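Putative immunoglobulin A1 protease (Bacteroides ovatus, PDB 3N6Z) is of unproven function, but is probably a hydrolase related to bacterial proteases that cleave immunoglobulin A1. Local coordinates at residues 33-41 with 53-64. Numbering follows the deposited sequence.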
ATOM      1  N   ASP A  33       4.789 -31.349 -10.513  1.00 22.02           N
ATOM      2  CA  ASP A  33       5.325 -30.169  -9.815  1.00 18.57           C
ATOM      3  C   ASP A  33       4.707 -28.898 -10.431  1.00 17.21           C
ATOM      4  O   ASP A  33       4.235 -28.879 -11.581  1.00 18.58           O
ATOM      5  CB  ASP A  33       6.857 -30.200  -9.934  1.00 19.37           C
ATOM      6  CG  ASP A  33       7.582 -29.277  -8.974  1.00 19.96           C
ATOM      7  OD1 ASP A  33       7.030 -28.842  -7.973  1.00 18.25           O
ATOM      8  OD2 ASP A  33       8.777 -29.008  -9.246  1.00 24.24           O
ATOM      9  N   GLY A  34       4.677 -27.818  -9.656  1.00 15.07           N
ATOM     10  CA  GLY A  34       4.038 -26.580 -10.107  1.00 14.58           C
ATOM     11  C   GLY A  34       2.523 -26.689 -10.314  1.00 14.21           C
ATOM     12  O   GLY A  34       1.981 -26.055 -11.218  1.00 14.33           O
ATOM     13  N   ALA A  35       1.858 -27.512  -9.490  1.00 14.76           N
ATOM     14  CA  ALA A  35       0.422 -27.774  -9.620  1.00 15.11           C
ATOM     15  C   ALA A  35       0.116 -28.231 -11.060  1.00 15.67           C
ATOM     16  O   ALA A  35      -0.756 -27.685 -11.741  1.00 16.46           O
ATOM     17  CB  ALA A  35      -0.409 -26.527  -9.250  1.00 15.01           C
ATOM     18  N   GLY A  36       0.885 -29.216 -11.530  1.00 17.05           N
ATOM     19  CA  GLY A  36       0.668 -29.801 -12.844  1.00 18.21           C
ATOM     20  C   GLY A  36       0.972 -28.851 -13.981  1.00 17.71           C
ATOM     21  O   GLY A  36       0.314 -28.888 -15.013  1.00 22.32           O
ATOM     22  N   GLY A  37       1.931 -27.948 -13.764  1.00 15.66           N
ATOM     23  CA  GLY A  37       2.358 -27.035 -14.801  1.00 16.29           C
ATOM     24  C   GLY A  37       1.730 -25.656 -14.815  1.00 13.74           C
ATOM     25  O   GLY A  37       1.984 -24.868 -15.721  1.00 15.59           O
ATOM     26  N   LEU A  38       0.844 -25.377 -13.873  1.00 12.04           N
ATOM     27  CA  LEU A  38       0.328 -24.009 -13.714  1.00 11.75           C
ATOM     28  C   LEU A  38       1.425 -23.020 -13.331  1.00 11.85           C
ATOM     29  O   LEU A  38       1.286 -21.830 -13.614  1.00 11.29           O
ATOM     30  CB  LEU A  38      -0.793 -23.969 -12.656  1.00 12.30           C
ATOM     31  CG  LEU A  38      -2.103 -24.688 -12.974  1.00 15.97           C
ATOM     32  CD1 LEU A  38      -3.070 -24.548 -11.760  1.00 17.36           C
ATOM     33  CD2 LEU A  38      -2.702 -24.154 -14.199  1.00 18.53           C
ATOM     34  N   PHE A  39       2.494 -23.519 -12.703  1.00 11.11           N
ATOM     35  CA  PHE A  39       3.658 -22.728 -12.279  1.00 10.77           C
ATOM     36  C   PHE A  39       4.921 -23.442 -12.751  1.00  9.69           C
ATOM     37  O   PHE A  39       4.890 -24.629 -13.120  1.00 11.99           O
ATOM     38  CB  PHE A  39       3.678 -22.558 -10.751  1.00 10.08           C
ATOM     39  CG  PHE A  39       2.455 -21.842 -10.262  1.00  9.77           C
ATOM     40  CD1 PHE A  39       2.411 -20.441 -10.277  1.00  9.32           C
ATOM     41  CD2 PHE A  39       1.326 -22.538  -9.902  1.00 10.12           C
ATOM     42  CE1 PHE A  39       1.274 -19.798  -9.910  1.00  9.09           C
ATOM     43  CE2 PHE A  39       0.192 -21.871  -9.527  1.00 11.78           C
ATOM     44  CZ  PHE A  39       0.157 -20.512  -9.542  1.00 10.96           C
ATOM     45  N   GLU A  40       6.036 -22.736 -12.695  1.00 11.08           N
ATOM     46  CA  GLU A  40       7.325 -23.310 -13.114  0.60 11.96           C
ATOM     47  C   GLU A  40       7.686 -24.506 -12.238  1.00 11.44           C
ATOM     48  O   GLU A  40       8.215 -25.514 -12.734  1.00 13.42           O
ATOM     49  CB  GLU A  40       8.447 -22.253 -13.069  0.60 14.41           C
ATOM     50  CG  GLU A  40       9.915 -22.770 -13.137  0.60 16.38           C
ATOM     51  CD  GLU A  40      10.318 -23.446 -14.447  0.60 25.02           C
ATOM     52  OE1 GLU A  40       9.639 -23.283 -15.482  0.60 25.09           O
ATOM     53  OE2 GLU A  40      11.359 -24.150 -14.438  0.60 30.08           O
ATOM     54  N   LYS A  41       7.426 -24.387 -10.943  1.00 11.27           N
ATOM     55  CA  LYS A  41       7.711 -25.425  -9.959  1.00 10.76           C
ATOM     56  C   LYS A  41       6.998 -25.049  -8.658  1.00  9.72           C
ATOM     57  O   LYS A  41       6.431 -23.949  -8.546  1.00 10.03           O
ATOM     58  CB  LYS A  41       9.219 -25.601  -9.720  1.00 12.17           C
ATOM     59  CG  LYS A  41       9.920 -24.412  -9.136  1.00 13.61           C
ATOM     60  CD  LYS A  41      11.431 -24.652  -8.942  1.00 17.41           C
ATOM     61  CE  LYS A  41      12.095 -23.467  -8.242  1.00 19.71           C
ATOM     62  NZ  LYS A  41      13.573 -23.618  -7.980  1.00 25.30           N
HETATM   63  N   MSE A  53       6.902 -17.214 -13.369  1.00  9.93           N
HETATM   64  CA  MSE A  53       7.875 -16.739 -14.379  1.00 11.08           C
HETATM   65  C   MSE A  53       7.305 -15.833 -15.450  1.00 10.77           C
HETATM   66  O   MSE A  53       8.067 -15.241 -16.207  1.00 12.09           O
HETATM   67  CB  MSE A  53       8.539 -17.945 -15.057  1.00 13.23           C
HETATM   68  CG  MSE A  53       9.280 -18.896 -14.092  1.00 15.60           C
HETATM   69 SE   MSE A  53      10.748 -18.062 -13.217  0.75 16.23          SE
HETATM   70  CE  MSE A  53      11.932 -17.801 -14.716  1.00 20.60           C
ATOM     71  N   ASN A  54       5.992 -15.751 -15.556  1.00 10.22           N
ATOM     72  CA  ASN A  54       5.339 -14.926 -16.571  1.00 10.33           C
ATOM     73  C   ASN A  54       3.923 -14.578 -16.126  1.00  8.76           C
ATOM     74  O   ASN A  54       3.473 -15.051 -15.075  1.00  9.57           O
ATOM     75  CB  ASN A  54       5.385 -15.627 -17.938  1.00 11.61           C
ATOM     76  CG  ASN A  54       4.643 -16.919 -17.966  1.00 11.10           C
ATOM     77  OD1 ASN A  54       3.542 -17.022 -17.433  1.00 12.12           O
ATOM     78  ND2 ASN A  54       5.203 -17.905 -18.642  1.00 17.92           N
ATOM     79  N   ALA A  55       3.220 -13.771 -16.899  1.00 10.30           N
ATOM     80  CA  ALA A  55       1.887 -13.299 -16.514  1.00 10.25           C
ATOM     81  C   ALA A  55       0.819 -14.363 -16.611  1.00 10.22           C
ATOM     82  O   ALA A  55      -0.192 -14.289 -15.912  1.00 11.63           O
ATOM     83  CB  ALA A  55       1.484 -12.060 -17.322  1.00 12.68           C
ATOM     84  N   THR A  56       1.025 -15.368 -17.441  1.00 10.86           N
ATOM     85  CA  THR A  56       0.040 -16.441 -17.511  1.00 11.64           C
ATOM     86  C   THR A  56       0.073 -17.211 -16.182  1.00  9.88           C
ATOM     87  O   THR A  56      -0.972 -17.540 -15.597  1.00 11.41           O
ATOM     88  CB  THR A  56       0.332 -17.379 -18.652  1.00 11.12           C
ATOM     89  OG1 THR A  56       0.358 -16.645 -19.875  1.00 15.39           O
ATOM     90  CG2 THR A  56      -0.732 -18.483 -18.748  1.00 16.75           C
ATOM     91  N   GLN A  57       1.278 -17.454 -15.680  1.00  9.79           N
ATOM     92  CA  GLN A  57       1.434 -18.080 -14.370  1.00  9.50           C
ATOM     93  C   GLN A  57       0.877 -17.203 -13.232  1.00  7.90           C
ATOM     94  O   GLN A  57       0.277 -17.718 -12.282  1.00  8.79           O
ATOM     95  CB  GLN A  57       2.884 -18.508 -14.141  1.00  8.83           C
ATOM     96  CG  GLN A  57       3.343 -19.624 -15.085  1.00  9.95           C
ATOM     97  CD  GLN A  57       4.784 -20.038 -14.904  1.00 10.57           C
ATOM     98  OE1 GLN A  57       5.480 -19.512 -14.085  1.00 12.23           O
ATOM     99  NE2 GLN A  57       5.244 -20.961 -15.730  1.00 15.35           N
ATOM    100  N   ILE A  58       1.095 -15.899 -13.280  1.00  8.72           N
ATOM    101  CA  ILE A  58       0.549 -15.058 -12.242  1.00  8.44           C
ATOM    102  C   ILE A  58      -0.987 -15.114 -12.228  1.00  8.93           C
ATOM    103  O   ILE A  58      -1.614 -15.041 -11.153  1.00  9.30           O
ATOM    104  CB  ILE A  58       1.106 -13.592 -12.281  1.00  9.37           C
ATOM    105  CG1 ILE A  58       1.297 -13.049 -10.860  1.00  9.40           C
ATOM    106  CG2 ILE A  58       0.255 -12.675 -13.104  1.00  9.54           C
ATOM    107  CD1 ILE A  58       2.123 -11.764 -10.810  1.00 11.23           C
ATOM    108  N   ARG A  59      -1.590 -15.315 -13.392  1.00  9.52           N
ATOM    109  CA  ARG A  59      -3.038 -15.489 -13.498  1.00 10.00           C
ATOM    110  C   ARG A  59      -3.522 -16.851 -12.990  1.00  9.39           C
ATOM    111  O   ARG A  59      -4.708 -17.023 -12.794  1.00 13.70           O
ATOM    112  CB  ARG A  59      -3.500 -15.220 -14.926  1.00 11.53           C
ATOM    113  CG  ARG A  59      -3.344 -13.740 -15.286  1.00 11.74           C
ATOM    114  CD  ARG A  59      -3.361 -13.474 -16.775  1.00 13.19           C
ATOM    115  NE  ARG A  59      -4.638 -13.886 -17.328  1.00 12.22           N
ATOM    116  CZ  ARG A  59      -4.783 -14.826 -18.272  1.00 14.73           C
ATOM    117  NH1 ARG A  59      -3.726 -15.385 -18.880  1.00 17.25           N
ATOM    118  NH2 ARG A  59      -5.999 -15.174 -18.647  1.00 16.05           N
ATOM    119  N   ASN A  60      -2.625 -17.780 -12.723  1.00  8.79           N
ATOM    120  CA  ASN A  60      -2.979 -19.072 -12.123  1.00  9.68           C
ATOM    121  C   ASN A  60      -3.014 -19.046 -10.597  1.00  7.75           C
ATOM    122  O   ASN A  60      -3.459 -20.012  -9.978  1.00  8.97           O
ATOM    123  CB  ASN A  60      -2.067 -20.220 -12.609  1.00  9.61           C
ATOM    124  CG  ASN A  60      -2.246 -20.521 -14.096  1.00 10.16           C
ATOM    125  OD1 ASN A  60      -3.351 -20.341 -14.647  1.00 10.85           O
ATOM    126  ND2 ASN A  60      -1.166 -20.980 -14.751  1.00  9.70           N
HETATM  127  N   MSE A  61      -2.567 -17.939  -9.972  1.00  8.69           N
HETATM  128  CA  MSE A  61      -2.554 -17.870  -8.505  1.00  7.93           C
HETATM  129  C   MSE A  61      -3.950 -18.176  -7.945  1.00  7.40           C
HETATM  130  O   MSE A  61      -4.077 -18.890  -6.955  1.00  8.55           O
HETATM  131  CB  MSE A  61      -2.094 -16.510  -8.003  1.00  7.87           C
HETATM  132  CG  MSE A  61      -0.648 -16.190  -8.324  1.00  9.08           C
HETATM  133 SE   MSE A  61      -0.148 -14.416  -7.756  0.75  6.41          SE
HETATM  134  CE  MSE A  61      -0.296 -14.719  -5.825  1.00  8.67           C
ATOM    135  N   ARG A  62      -4.975 -17.568  -8.528  1.00  8.32           N
ATOM    136  CA  ARG A  62      -6.328 -17.721  -7.979  1.00  9.84           C
ATOM    137  C   ARG A  62      -6.789 -19.172  -7.943  1.00  9.36           C
ATOM    138  O   ARG A  62      -7.578 -19.573  -7.071  1.00 12.36           O
ATOM    139  CB  ARG A  62      -7.305 -16.883  -8.774  1.00 10.91           C
ATOM    140  CG  ARG A  62      -7.417 -17.242 -10.228  1.00 15.55           C
ATOM    141  CD  ARG A  62      -8.623 -16.427 -10.711  1.00 25.04           C
ATOM    142  NE  ARG A  62      -8.420 -15.674 -11.912  1.00 35.83           N
ATOM    143  CZ  ARG A  62      -9.011 -14.498 -12.211  1.00 38.14           C
ATOM    144  NH1 ARG A  62      -9.807 -13.791 -11.350  1.00 29.82           N
ATOM    145  NH2 ARG A  62      -8.735 -13.991 -13.400  1.00 34.74           N
ATOM    146  N   SER A  63      -6.268 -19.990  -8.856  1.00  8.80           N
ATOM    147  CA  SER A  63      -6.695 -21.389  -9.010  0.70  7.82           C
ATOM    148  C   SER A  63      -6.127 -22.300  -7.923  1.00  9.53           C
ATOM    149  O   SER A  63      -6.592 -23.403  -7.765  1.00 11.39           O
ATOM    150  CB  SER A  63      -6.272 -21.892 -10.392  0.70  8.64           C
ATOM    151  OG  SER A  63      -6.679 -20.973 -11.427  0.70  7.62           O
ATOM    152  N   VAL A  64      -5.084 -21.843  -7.219  1.00  8.01           N
ATOM    153  CA  VAL A  64      -4.381 -22.705  -6.248  1.00  8.07           C
ATOM    154  C   VAL A  64      -4.443 -22.186  -4.808  1.00  7.73           C
ATOM    155  O   VAL A  64      -3.840 -22.758  -3.888  1.00  8.46           O
ATOM    156  CB  VAL A  64      -2.906 -22.960  -6.690  1.00  8.44           C
ATOM    157  CG1 VAL A  64      -2.851 -23.766  -7.980  1.00 10.60           C
ATOM    158  CG2 VAL A  64      -2.106 -21.650  -6.729  1.00  8.37           C
TER
HETATM  159  O   HOH W   1       7.805 -21.748 -16.490  0.60 23.12           O
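Asn60 reaches across to the backbone of Leu38, its ND2 giving a hydrogen bond of 2.8 Å to Leu38 O. The bond is nearly straight (163°) and lies on a carbonyl lone pair, with the acceptor close to the amide plane. ND2 also bonds to Val16 O, and OD1 to Thr14 OG1, so an asparagine suits this buried place: both ends of its amide are used and its rotation is fixed. Leu38 lays CD2 against that amide, 3.6 Å from Asn60 ND2. Branched Val64 serves two neighbours, CG1 meeting Leu38 CD1 and Ala35 CB, CG2 meeting Phe39. With CG anti to its carbonyl carbon (chi1 -61°), Phe39 points the far end of its ring at 57-64: Phe39 CE2 meets Val64 CG2 at 3.6 Å, CE1 nears Gln57 O, and Met61 N lies at the ring edge. An aromatic fits here because it also stacks on Tyr50 and touches Phe73. These contacts join the loop after the weakly bonded turn 33-37, positive in phi from Gly34 onward, to helix 55-58 and the weakly bonded 61-64, consistent with the N-terminal end of a parallel beta-solenoid whose first strands include 50-52 and 71-75. Gln57, its N capped by Asn54 OD1, has an amide long enough to reach back: Gln57 OE1 accepts from Met53 N at 2.8 Å, the donor tilted 32° from the carbonyl plane. Gln57 CG lies 3.4 Å from Leu38 O. Replacing Gln57 by an alanine would take away OE1 and is likely to leave Met53 N without its acceptor and a gap beside Leu38 O. In one of two Glu40 conformers, a water links Gln57 NE2 to Glu40 OE1. Glu40 and Met53, a selenomethionine, touch through their aliphatic parts, Glu40 CB to Met53 CG at 3.6 Å.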